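Local coordinates for protein short chain dehydrogenase (Leptospira borgpetersenii serovar Hardjo-bovis, PDB 6UH2) that probably acts as an oxidoreductase that uses bound NAD to oxidise an alcohol or reduce a carbonyl, at residues L146-I151 with G235-L240; S34-S39 with I93-A98. All blocks are in the same frame, centred on the assembly; numbering follows the deposited sequence.

Contact 1. Residues L146-I151 with G235-L240. With NAD (nicotinamide-adenine-dinucleotide), chain D.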
loop_
_atom_site.group_PDB
_atom_site.type_symbol
_atom_site.label_atom_id
_atom_site.label_comp_id
_atom_site.label_asym_id
_atom_site.label_seq_id
_atom_site.Cartn_x
_atom_site.Cartn_y
_atom_site.Cartn_z
ATOM N N LEU B 146 -7.375 -7.673 -7.613
ATOM C CA LEU B 146 -6.171 -6.844 -7.649
ATOM C C LEU B 146 -5.758 -6.672 -9.099
ATOM O O LEU B 146 -5.465 -7.660 -9.779
ATOM C CB LEU B 146 -5.025 -7.461 -6.836
ATOM C CG LEU B 146 -3.717 -6.652 -6.886
ATOM C CD1 LEU B 146 -3.907 -5.257 -6.260
ATOM C CD2 LEU B 146 -2.552 -7.410 -6.216
ATOM N N ASN B 147 -5.749 -5.425 -9.567
ATOM C CA ASN B 147 -5.373 -5.090 -10.933
ATOM C C ASN B 147 -3.923 -4.623 -10.978
ATOM O O ASN B 147 -3.304 -4.326 -9.951
ATOM C CB ASN B 147 -6.314 -4.013 -11.493
ATOM C CG ASN B 147 -7.739 -4.495 -11.585
ATOM O OD1 ASN B 147 -7.983 -5.670 -11.867
ATOM N ND2 ASN B 147 -8.693 -3.605 -11.329
ATOM N N PHE B 148 -3.375 -4.559 -12.188
ATOM C CA PHE B 148 -1.992 -4.138 -12.379
ATOM C C PHE B 148 -1.965 -2.918 -13.291
ATOM O O PHE B 148 -2.354 -2.996 -14.463
ATOM C CB PHE B 148 -1.123 -5.287 -12.906
ATOM C CG PHE B 148 -0.407 -6.016 -11.804
ATOM C CD1 PHE B 148 -1.098 -6.898 -10.983
ATOM C CD2 PHE B 148 0.935 -5.763 -11.537
ATOM C CE1 PHE B 148 -0.446 -7.545 -9.926
ATOM C CE2 PHE B 148 1.582 -6.398 -10.491
ATOM C CZ PHE B 148 0.892 -7.291 -9.682
ATOM N N GLY B 149 -1.558 -1.782 -12.722
ATOM C CA GLY B 149 -1.306 -0.586 -13.494
ATOM C C GLY B 149 0.146 -0.531 -13.913
ATOM O O GLY B 149 0.727 -1.546 -14.322
ATOM N N SER B 150 0.737 0.656 -13.792
ATOM C CA SER B 150 2.128 0.935 -14.116
ATOM C C SER B 150 2.417 2.368 -13.709
ATOM O O SER B 150 1.517 3.220 -13.720
ATOM C CB SER B 150 2.415 0.755 -15.618
ATOM O OG SER B 150 3.704 1.273 -15.927
ATOM N N ILE B 151 3.682 2.642 -13.380
ATOM C CA ILE B 151 4.079 4.044 -13.254
ATOM C C ILE B 151 3.669 4.835 -14.487
ATOM O O ILE B 151 3.433 6.046 -14.407
ATOM C CB ILE B 151 5.595 4.170 -13.013
ATOM C CG1 ILE B 151 6.372 3.414 -14.098
ATOM C CG2 ILE B 151 5.943 3.673 -11.614
ATOM C CD1 ILE B 151 7.865 3.751 -14.147
ATOM N N GLY B 235 4.974 -8.025 -1.097
ATOM C CA GLY B 235 4.420 -7.486 0.137
ATOM C C GLY B 235 3.126 -6.727 -0.091
ATOM O O GLY B 235 2.121 -6.977 0.579
ATOM N N GLY B 236 3.130 -5.809 -1.062
ATOM C CA GLY B 236 1.921 -5.055 -1.366
ATOM C C GLY B 236 0.811 -5.915 -1.952
ATOM O O GLY B 236 -0.373 -5.697 -1.666
ATOM N N VAL B 237 1.171 -6.894 -2.789
ATOM C CA VAL B 237 0.178 -7.858 -3.277
ATOM C C VAL B 237 -0.481 -8.575 -2.102
ATOM O O VAL B 237 -1.712 -8.663 -2.019
ATOM C CB VAL B 237 0.825 -8.854 -4.258
ATOM C CG1 VAL B 237 -0.137 -10.019 -4.570
ATOM C CG2 VAL B 237 1.246 -8.141 -5.563
ATOM N N PHE B 238 0.331 -9.091 -1.170
ATOM C CA PHE B 238 -0.221 -9.763 0.006
ATOM C C PHE B 238 -1.033 -8.796 0.860
ATOM O O PHE B 238 -2.118 -9.143 1.348
ATOM C CB PHE B 238 0.903 -10.389 0.845
ATOM C CG PHE B 238 1.394 -11.733 0.335
ATOM C CD1 PHE B 238 0.948 -12.251 -0.878
ATOM C CD2 PHE B 238 2.293 -12.478 1.083
ATOM C CE1 PHE B 238 1.402 -13.485 -1.335
ATOM C CE2 PHE B 238 2.746 -13.729 0.637
ATOM C CZ PHE B 238 2.300 -14.224 -0.580
ATOM N N PHE B 239 -0.522 -7.581 1.058
ATOM C CA PHE B 239 -1.261 -6.588 1.835
ATOM C C PHE B 239 -2.660 -6.371 1.267
ATOM O O PHE B 239 -3.661 -6.436 1.997
ATOM C CB PHE B 239 -0.485 -5.271 1.870
ATOM C CG PHE B 239 -1.242 -4.139 2.507
ATOM C CD1 PHE B 239 -1.586 -4.192 3.846
ATOM C CD2 PHE B 239 -1.612 -3.021 1.760
ATOM C CE1 PHE B 239 -2.285 -3.145 4.448
ATOM C CE2 PHE B 239 -2.307 -1.967 2.353
ATOM C CZ PHE B 239 -2.642 -2.033 3.697
ATOM N N LEU B 240 -2.755 -6.119 -0.038
ATOM C CA LEU B 240 -4.036 -5.750 -0.638
ATOM C C LEU B 240 -4.958 -6.944 -0.877
ATOM O O LEU B 240 -6.120 -6.750 -1.251
ATOM C CB LEU B 240 -3.813 -5.010 -1.966
ATOM C CG LEU B 240 -3.128 -3.632 -1.867
ATOM C CD1 LEU B 240 -2.782 -3.057 -3.251
ATOM C CD2 LEU B 240 -4.051 -2.666 -1.126
HETATM P PA NAD D . 5.559 -10.351 -18.915
HETATM O O1A NAD D . 5.610 -9.906 -20.399
HETATM O O2A NAD D . 6.766 -11.049 -18.285
HETATM O O5B NAD D . 4.233 -11.269 -18.626
HETATM C C5B NAD D . 2.949 -10.980 -19.145
HETATM C C4B NAD D . 2.254 -12.315 -19.146
HETATM O O4B NAD D . 0.902 -12.016 -19.661
HETATM C C3B NAD D . 2.893 -13.340 -20.096
HETATM O O3B NAD D . 3.032 -14.624 -19.440
HETATM C C2B NAD D . 1.852 -13.464 -21.217
HETATM O O2B NAD D . 1.840 -14.773 -21.805
HETATM C C1B NAD D . 0.535 -13.078 -20.504
HETATM N N9A NAD D . -0.431 -12.737 -21.543
HETATM C C8A NAD D . -0.219 -12.032 -22.728
HETATM N N7A NAD D . -1.306 -11.978 -23.449
HETATM C C5A NAD D . -2.267 -12.691 -22.734
HETATM C C6A NAD D . -3.598 -13.010 -22.985
HETATM N N6A NAD D . -4.237 -12.610 -24.102
HETATM N N1A NAD D . -4.262 -13.723 -22.063
HETATM C C2A NAD D . -3.645 -14.126 -20.950
HETATM N N3A NAD D . -2.371 -13.882 -20.631
HETATM C C4A NAD D . -1.723 -13.157 -21.556
HETATM O O3 NAD D . 5.161 -9.082 -17.992
HETATM P PN NAD D . 5.558 -8.636 -16.494
HETATM O O1N NAD D . 6.768 -7.668 -16.509
HETATM O O2N NAD D . 5.483 -9.885 -15.610
HETATM O O5D NAD D . 4.226 -7.638 -16.272
HETATM C C5D NAD D . 3.131 -8.123 -15.525
HETATM C C4D NAD D . 2.192 -6.938 -15.314
HETATM O O4D NAD D . 2.903 -5.784 -14.711
HETATM C C3D NAD D . 1.702 -6.405 -16.660
HETATM O O3D NAD D . 0.366 -5.901 -16.545
HETATM C C2D NAD D . 2.613 -5.182 -16.982
HETATM O O2D NAD D . 1.986 -4.202 -17.793
HETATM C C1D NAD D . 2.825 -4.651 -15.535
HETATM N N1N NAD D . 4.104 -3.879 -15.347
HETATM C C2N NAD D . 5.312 -4.428 -15.651
HETATM C C3N NAD D . 6.448 -3.682 -15.462
HETATM C C7N NAD D . 7.766 -4.289 -15.804
HETATM O O7N NAD D . 8.749 -3.564 -15.814
HETATM N N7N NAD D . 7.817 -5.612 -16.079
HETATM C C4N NAD D . 6.328 -2.377 -14.953
HETATM C C5N NAD D . 5.104 -1.853 -14.663
HETATM C C6N NAD D . 3.970 -2.637 -14.864
#
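L146 and L240 bring the two backbones closest, their CA atoms 7.4 Å apart. The axis of strand 146-148 passes helix 235-240 at 10.2 Å, and their N-to-C directions make an angle of 147°, so the helix runs roughly antiparallel to the strand. No hydrogen bond links the segments; the contact is purely apolar, and every touching residue is buried. L146 points its CB at the helix, and its CG lies anti to the backbone N (chi1 178°), which carries CG out toward the helix; the fork at CG then sends one methyl to V237 and the other to L240, one turn apart. CD2 meets V237, with CG1 and CG2 both 3.9 Å from it, while CD1 meets CD1 of L240, also at 3.9 Å. V237 and L240 lie on one face of the helix, and each crosses the L146 side chain at about a right angle. This face is the one that helix 231-240 turns to the parallel sheet of the Rossmann fold, where V237 and L240 also pack on I201 of the next strand. On the far side of the helix, F239 stacks on F239 of the second subunit. Two residues along the strand from L146, F148 has its CB beside the helix rather than facing it, yet its ring reaches over, with CZ 4.2 Å from CG2 of V237, an approach oblique to the ring. The ring also borders the cofactor, CD2 lying 3.7 Å from O4D of the NAD. Beyond the strand end the chain follows the nicotinamide: G149 O comes within 3.5 Å of C6N, and S150 OG, which hydrogen-bonds Y152 N, lies 3.7 Å from C5N.

Contact 2. Residues S34-S39 with I93-A98. With NAD (nicotinamide-adenine-dinucleotide), chain D.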
loop_
_atom_site.group_PDB
_atom_site.type_symbol
_atom_site.label_atom_id
_atom_site.label_comp_id
_atom_site.label_asym_id
_atom_site.label_seq_id
_atom_site.Cartn_x
_atom_site.Cartn_y
_atom_site.Cartn_z
ATOM N N SER B 34 4.916 -15.034 -12.359
ATOM C CA SER B 34 5.513 -16.253 -11.822
ATOM C C SER B 34 5.988 -16.048 -10.388
ATOM O O SER B 34 5.859 -16.954 -9.556
ATOM C CB SER B 34 6.659 -16.730 -12.715
ATOM O OG SER B 34 7.643 -15.729 -12.858
ATOM N N GLU B 35 6.524 -14.869 -10.071
ATOM C CA GLU B 35 6.894 -14.588 -8.689
ATOM C C GLU B 35 5.664 -14.614 -7.789
ATOM O O GLU B 35 5.707 -15.152 -6.674
ATOM C CB GLU B 35 7.610 -13.236 -8.599
ATOM C CG GLU B 35 7.940 -12.796 -7.181
ATOM C CD GLU B 35 9.107 -13.572 -6.569
ATOM O OE1 GLU B 35 9.830 -14.270 -7.307
ATOM O OE2 GLU B 35 9.289 -13.485 -5.344
ATOM N N LEU B 36 4.549 -14.063 -8.266
ATOM C CA LEU B 36 3.334 -14.077 -7.458
ATOM C C LEU B 36 2.819 -15.498 -7.273
ATOM O O LEU B 36 2.365 -15.851 -6.182
ATOM C CB LEU B 36 2.252 -13.193 -8.087
ATOM C CG LEU B 36 2.561 -11.690 -8.223
ATOM C CD1 LEU B 36 1.310 -10.904 -8.639
ATOM C CD2 LEU B 36 3.133 -11.134 -6.918
ATOM N N VAL B 37 2.861 -16.319 -8.326
ATOM C CA VAL B 37 2.439 -17.716 -8.191
ATOM C C VAL B 37 3.281 -18.422 -7.138
ATOM O O VAL B 37 2.754 -19.050 -6.214
ATOM C CB VAL B 37 2.519 -18.444 -9.544
ATOM C CG1 VAL B 37 2.375 -19.961 -9.334
ATOM C CG2 VAL B 37 1.441 -17.924 -10.511
ATOM N N GLU B 38 4.608 -18.329 -7.270
ATOM C CA GLU B 38 5.500 -18.970 -6.315
ATOM C C GLU B 38 5.223 -18.502 -4.889
ATOM O O GLU B 38 5.199 -19.315 -3.959
ATOM C CB GLU B 38 6.948 -18.676 -6.704
ATOM C CG GLU B 38 7.969 -19.655 -6.164
ATOM C CD GLU B 38 9.368 -19.334 -6.649
ATOM O OE1 GLU B 38 10.107 -18.640 -5.919
ATOM O OE2 GLU B 38 9.716 -19.757 -7.774
ATOM N N SER B 39 5.000 -17.193 -4.699
ATOM C CA SER B 39 4.784 -16.660 -3.353
ATOM C C SER B 39 3.473 -17.158 -2.752
ATOM O O SER B 39 3.430 -17.564 -1.582
ATOM C CB SER B 39 4.809 -15.134 -3.390
ATOM O OG SER B 39 6.097 -14.682 -3.745
ATOM N N ILE B 93 -9.613 -14.673 -4.782
ATOM C CA ILE B 93 -8.762 -13.555 -5.152
ATOM C C ILE B 93 -8.569 -13.643 -6.653
ATOM O O ILE B 93 -8.223 -14.714 -7.164
ATOM C CB ILE B 93 -7.397 -13.610 -4.429
ATOM C CG1 ILE B 93 -7.583 -13.531 -2.908
ATOM C CG2 ILE B 93 -6.477 -12.495 -4.914
ATOM C CD1 ILE B 93 -6.361 -14.002 -2.131
ATOM N N LEU B 94 -8.836 -12.540 -7.359
ATOM C CA LEU B 94 -8.555 -12.405 -8.789
ATOM C C LEU B 94 -7.419 -11.407 -8.969
ATOM O O LEU B 94 -7.530 -10.262 -8.522
ATOM C CB LEU B 94 -9.786 -11.925 -9.567
ATOM C CG LEU B 94 -9.490 -11.435 -10.999
ATOM C CD1 LEU B 94 -9.021 -12.604 -11.882
ATOM C CD2 LEU B 94 -10.687 -10.739 -11.659
ATOM N N ILE B 95 -6.341 -11.826 -9.627
ATOM C CA ILE B 95 -5.213 -10.944 -9.914
ATOM C C ILE B 95 -5.114 -10.779 -11.425
ATOM O O ILE B 95 -4.750 -11.720 -12.141
ATOM C CB ILE B 95 -3.896 -11.470 -9.327
ATOM C CG1 ILE B 95 -4.043 -11.715 -7.822
ATOM C CG2 ILE B 95 -2.751 -10.480 -9.606
ATOM C CD1 ILE B 95 -2.750 -12.035 -7.129
ATOM N N ASN B 96 -5.426 -9.573 -11.911
ATOM C CA ASN B 96 -5.349 -9.261 -13.340
ATOM C C ASN B 96 -3.926 -8.809 -13.659
ATOM O O ASN B 96 -3.622 -7.624 -13.817
ATOM C CB ASN B 96 -6.381 -8.197 -13.703
ATOM C CG ASN B 96 -7.791 -8.751 -13.755
ATOM O OD1 ASN B 96 -8.062 -9.700 -14.487
ATOM N ND2 ASN B 96 -8.697 -8.168 -12.961
ATOM N N CYS B 97 -3.034 -9.773 -13.752
ATOM C CA CYS B 97 -1.631 -9.443 -13.938
ATOM C C CYS B 97 -1.228 -9.398 -15.403
ATOM O O CYS B 97 -0.214 -8.775 -15.732
ATOM C CB CYS B 97 -0.751 -10.446 -13.167
ATOM S SG CYS B 97 0.984 -9.927 -12.998
ATOM N N ALA B 98 -2.008 -10.004 -16.294
ATOM C CA ALA B 98 -1.642 -10.001 -17.704
ATOM C C ALA B 98 -1.606 -8.578 -18.248
ATOM O O ALA B 98 -2.489 -7.760 -17.960
ATOM C CB ALA B 98 -2.633 -10.845 -18.500
HETATM P PA NAD D . 5.559 -10.351 -18.915
HETATM O O1A NAD D . 5.610 -9.906 -20.399
HETATM O O2A NAD D . 6.766 -11.049 -18.285
HETATM O O5B NAD D . 4.233 -11.269 -18.626
HETATM C C5B NAD D . 2.949 -10.980 -19.145
HETATM C C4B NAD D . 2.254 -12.315 -19.146
HETATM O O4B NAD D . 0.902 -12.016 -19.661
HETATM C C3B NAD D . 2.893 -13.340 -20.096
HETATM O O3B NAD D . 3.032 -14.624 -19.440
HETATM C C2B NAD D . 1.852 -13.464 -21.217
HETATM O O2B NAD D . 1.840 -14.773 -21.805
HETATM C C1B NAD D . 0.535 -13.078 -20.504
HETATM N N9A NAD D . -0.431 -12.737 -21.543
HETATM C C8A NAD D . -0.219 -12.032 -22.728
HETATM N N7A NAD D . -1.306 -11.978 -23.449
HETATM C C5A NAD D . -2.267 -12.691 -22.734
HETATM C C6A NAD D . -3.598 -13.010 -22.985
HETATM N N6A NAD D . -4.237 -12.610 -24.102
HETATM N N1A NAD D . -4.262 -13.723 -22.063
HETATM C C2A NAD D . -3.645 -14.126 -20.950
HETATM N N3A NAD D . -2.371 -13.882 -20.631
HETATM C C4A NAD D . -1.723 -13.157 -21.556
HETATM O O3 NAD D . 5.161 -9.082 -17.992
HETATM P PN NAD D . 5.558 -8.636 -16.494
HETATM O O1N NAD D . 6.768 -7.668 -16.509
HETATM O O2N NAD D . 5.483 -9.885 -15.610
HETATM O O5D NAD D . 4.226 -7.638 -16.272
HETATM C C5D NAD D . 3.131 -8.123 -15.525
HETATM C C4D NAD D . 2.192 -6.938 -15.314
HETATM O O4D NAD D . 2.903 -5.784 -14.711
HETATM C C3D NAD D . 1.702 -6.405 -16.660
HETATM O O3D NAD D . 0.366 -5.901 -16.545
HETATM C C2D NAD D . 2.613 -5.182 -16.982
HETATM O O2D NAD D . 1.986 -4.202 -17.793
HETATM C C1D NAD D . 2.825 -4.651 -15.535
HETATM N N1N NAD D . 4.104 -3.879 -15.347
HETATM C C2N NAD D . 5.312 -4.428 -15.651
HETATM C C3N NAD D . 6.448 -3.682 -15.462
HETATM C C7N NAD D . 7.766 -4.289 -15.804
HETATM O O7N NAD D . 8.749 -3.564 -15.814
HETATM N N7N NAD D . 7.817 -5.612 -16.079
HETATM C C4N NAD D . 6.328 -2.377 -14.953
HETATM C C5N NAD D . 5.104 -1.853 -14.663
HETATM C C6N NAD D . 3.970 -2.637 -14.864
#
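L36 carries its CG beside the backbone N and anti to the carbonyl carbon (chi1 -62°), a setting that, with chi2 near 180°, carries CD1 across to the strand; I95 turns CG2 anti to its own N and thereby presents that methyl to the leucine. CD1 of L36 and CG2 of I95 are 4.2 Å apart, the two side chains crossing at a slant. The same CD1 lies 4.5 Å from SG of C97, so one leucine methyl meets both residues. The contact is light, 92 Å² in all, with no hydrogen bond across it; L36 is the helix residue that makes it, and V237 and F148 also pack against L36. Between I95 and C97 the chain bends through an inverse gamma turn centred on N96, closed by a weak bond from C97 N to I95 O, 3.1 Å long. After this turn C97 faces the cofactor on two counts: its SG lies 3.8 Å from NAD C5D, and its carbonyl O accepts a hydrogen bond of 3.0 Å from the ribose hydroxyl O3D. A98 CB sits 3.7 Å from adenine N3A, while A98 N is held by T26 OG1. Within the helix, E35 O takes two bonds from S39 on opposite faces of its carbonyl plane, one from the backbone N and one from OG at 3.0 Å. A helix following a glycine-rich turn, whose sequence is consistent with a GxGxxG motif, packed over strand 93-96, with the chain that follows this strand meeting the dinucleotide, is typical of the Rossmann-type NAD site.

In the fold
The two contacts lie 10 Å apart between centres and meet along neighbouring strands, 93-96 and 144-148, of one parallel sheet. A probable hydrogen bond from L146 N to L94 O (2.7 Å) joins the strand backbones, and another, from N96 ND2 to N147 OD1 (2.8 Å), joins their side chains. The helices adjoin as well: F238 CZ of contact 1 packs 3.7 Å from S39 O of contact 2. The chain following each strand reaches NAD, contact 2 bordering the adenine and the nicotinamide ribose, contact 1 that ribose and the nicotinamide. K177, which hydrogen-bonds NAD together with Y173, also bonds F148 O, tying contact 1 to the cofactor site.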